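Local coordinates for protein AfJAMM (Archaeoglobus fulgidus, PDB 1R5X) that is probably a zinc metallopeptidase of the JAMM (MPN) family, carrying a metalloprotease-like zinc site related to that of proteasome and signalosome subunits, at residues F35-S40 against G76-H81. Sequence-based numbering, arbitrary orientation.
With ZN (zinc ion), chain C.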
loop_
_atom_site.group_PDB
_atom_site.type_symbol
_atom_site.label_atom_id
_atom_site.label_comp_id
_atom_site.label_asym_id
_atom_site.label_seq_id
_atom_site.Cartn_x
_atom_site.Cartn_y
_atom_site.Cartn_z
ATOM N N PHE A 35 2.434 -7.759 -6.405
ATOM C CA PHE A 35 1.057 -7.324 -6.534
ATOM C C PHE A 35 1.082 -5.792 -6.579
ATOM O O PHE A 35 1.823 -5.164 -5.830
ATOM C CB PHE A 35 0.256 -7.809 -5.321
ATOM C CG PHE A 35 -0.984 -7.011 -5.051
ATOM C CD1 PHE A 35 -2.062 -7.047 -5.930
ATOM C CD2 PHE A 35 -1.071 -6.218 -3.914
ATOM C CE1 PHE A 35 -3.216 -6.291 -5.674
ATOM C CE2 PHE A 35 -2.211 -5.463 -3.648
ATOM C CZ PHE A 35 -3.285 -5.498 -4.526
ATOM N N ILE A 36 0.302 -5.193 -7.468
ATOM C CA ILE A 36 0.242 -3.734 -7.538
ATOM C C ILE A 36 -1.182 -3.258 -7.804
ATOM O O ILE A 36 -1.915 -3.848 -8.599
ATOM C CB ILE A 36 1.166 -3.157 -8.633
ATOM C CG1 ILE A 36 1.116 -1.626 -8.572
ATOM C CG2 ILE A 36 0.726 -3.654 -10.009
ATOM C CD1 ILE A 36 2.164 -0.927 -9.391
ATOM N N ALA A 37 -1.575 -2.187 -7.134
ATOM C CA ALA A 37 -2.916 -1.654 -7.299
ATOM C C ALA A 37 -3.004 -0.226 -6.785
ATOM O O ALA A 37 -2.052 0.306 -6.201
ATOM C CB ALA A 37 -3.920 -2.546 -6.561
ATOM N N LEU A 38 -4.151 0.399 -7.013
ATOM C CA LEU A 38 -4.361 1.764 -6.561
ATOM C C LEU A 38 -5.250 1.827 -5.324
ATOM O O LEU A 38 -6.104 0.962 -5.097
ATOM C CB LEU A 38 -4.967 2.612 -7.681
ATOM C CG LEU A 38 -4.105 2.770 -8.929
ATOM C CD1 LEU A 38 -4.856 3.620 -9.953
ATOM C CD2 LEU A 38 -2.769 3.415 -8.567
ATOM N N LEU A 39 -5.030 2.864 -4.527
ATOM C CA LEU A 39 -5.775 3.091 -3.297
ATOM C C LEU A 39 -6.750 4.231 -3.487
ATOM O O LEU A 39 -6.497 5.145 -4.248
ATOM C CB LEU A 39 -4.815 3.455 -2.155
ATOM C CG LEU A 39 -3.852 2.375 -1.635
ATOM C CD1 LEU A 39 -2.784 3.015 -0.755
ATOM C CD2 LEU A 39 -4.638 1.323 -0.839
ATOM N N SER A 40 -7.869 4.174 -2.787
ATOM C CA SER A 40 -8.854 5.242 -2.855
ATOM C C SER A 40 -9.780 5.122 -1.660
ATOM O O SER A 40 -9.621 4.225 -0.819
ATOM C CB SER A 40 -9.666 5.176 -4.157
ATOM O OG SER A 40 -10.441 6.356 -4.326
ATOM N N GLY A 76 -3.456 6.869 -3.504
ATOM C CA GLY A 76 -2.101 6.372 -3.615
ATOM C C GLY A 76 -1.996 4.987 -4.235
ATOM O O GLY A 76 -2.885 4.536 -4.975
ATOM N N THR A 77 -0.897 4.307 -3.931
ATOM C CA THR A 77 -0.655 2.985 -4.472
ATOM C C THR A 77 -0.242 1.992 -3.416
ATOM O O THR A 77 0.082 2.345 -2.289
ATOM C CB THR A 77 0.471 2.998 -5.520
ATOM O OG1 THR A 77 1.734 3.210 -4.865
ATOM C CG2 THR A 77 0.246 4.103 -6.533
ATOM N N VAL A 78 -0.261 0.734 -3.815
ATOM C CA VAL A 78 0.136 -0.354 -2.964
ATOM C C VAL A 78 0.778 -1.404 -3.865
ATOM O O VAL A 78 0.335 -1.642 -4.990
ATOM C CB VAL A 78 -1.075 -0.980 -2.243
ATOM C CG1 VAL A 78 -2.053 -1.565 -3.263
ATOM C CG2 VAL A 78 -0.606 -2.050 -1.299
ATOM N N HIS A 79 1.856 -2.004 -3.386
ATOM C CA HIS A 79 2.489 -3.065 -4.141
ATOM C C HIS A 79 3.325 -3.889 -3.188
ATOM O O HIS A 79 3.656 -3.438 -2.100
ATOM C CB HIS A 79 3.292 -2.518 -5.330
ATOM C CG HIS A 79 4.693 -2.130 -5.006
ATOM N ND1 HIS A 79 5.014 -1.149 -4.095
ATOM C CD2 HIS A 79 5.865 -2.590 -5.496
ATOM C CE1 HIS A 79 6.327 -1.022 -4.036
ATOM N NE2 HIS A 79 6.866 -1.886 -4.879
ATOM N N SER A 80 3.640 -5.113 -3.583
ATOM C CA SER A 80 4.388 -5.995 -2.703
ATOM C C SER A 80 5.764 -6.407 -3.182
ATOM O O SER A 80 6.137 -6.189 -4.331
ATOM C CB SER A 80 3.535 -7.229 -2.397
ATOM O OG SER A 80 3.155 -7.879 -3.597
ATOM N N HIS A 81 6.497 -7.008 -2.252
ATOM C CA HIS A 81 7.853 -7.503 -2.462
ATOM C C HIS A 81 7.900 -8.931 -1.938
ATOM O O HIS A 81 7.507 -9.190 -0.799
ATOM C CB HIS A 81 8.841 -6.672 -1.660
ATOM C CG HIS A 81 9.051 -5.290 -2.190
ATOM N ND1 HIS A 81 9.712 -4.314 -1.473
ATOM C CD2 HIS A 81 8.714 -4.725 -3.373
ATOM C CE1 HIS A 81 9.772 -3.208 -2.192
ATOM N NE2 HIS A 81 9.172 -3.430 -3.348
HETATM ZN ZN ZN C . 8.894 -1.996 -4.678
#
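Ala-37 and Val-78 form the hydrogen-bonded pair at the middle of an antiparallel ladder joining strands 36-40 and 76-81, neighbours in the central sheet of the JAMM domain. Ala-37 N gives its hydrogen to Val-78 O at 2.9 Å, and Val-78 N returns a bond to Ala-37 O at 3.0 Å. At the next hydrogen-bonded pair, Leu-39 N reaches Gly-76 O at 2.8 Å, nearly straight at the hydrogen (169°) but from above the carbonyl plane. At Phe-35, just before the strand, a side chain joins in: Phe-35 N donates to Ser-80 OG at 2.9 Å. With OG between its own backbone N and carbonyl carbon (chi1 57°), Ser-80 holds the hydroxyl up to that amide and against Phe-35 CB. Were Ser-80 replaced by alanine, the Phe-35 amide would probably lose this acceptor and the entry to the strand its side-chain tie.

The apolar packing divides between two faces. On one, Val-78 CG1 lies 3.9 Å from both Ala-37 CB and Phe-35 CE2, the methyl meeting the ring obliquely, while Leu-39 lays CD1 over the Thr-77 carbonyl; Ile-23 and Ala-26 of helix 17-30 cover Val-78 and Phe-35. On the other, Leu-38 CD2 touches Thr-77 CG2 at 3.7 Å, and Thr-77 turns its hydroxyl to His-103. Ile-36 rests its CB and CG1 on His-79 CB.

Beyond that CB the His-79 ring leads away to the metal. His-79 NE2 and His-81 NE2 each bind zinc at 2.0 Å, and Asp-92 is a further ligand; Ser-85 O accepts from His-81 ND1. The alternation of the strand thus sends both histidines to zinc while Ser-80, between them, is turned to Phe-35 and helix 17-30, so one short strand serves two chemistries: histidine nitrogens gripping zinc and a hydroxyl bonded to the neighbouring strand's entry.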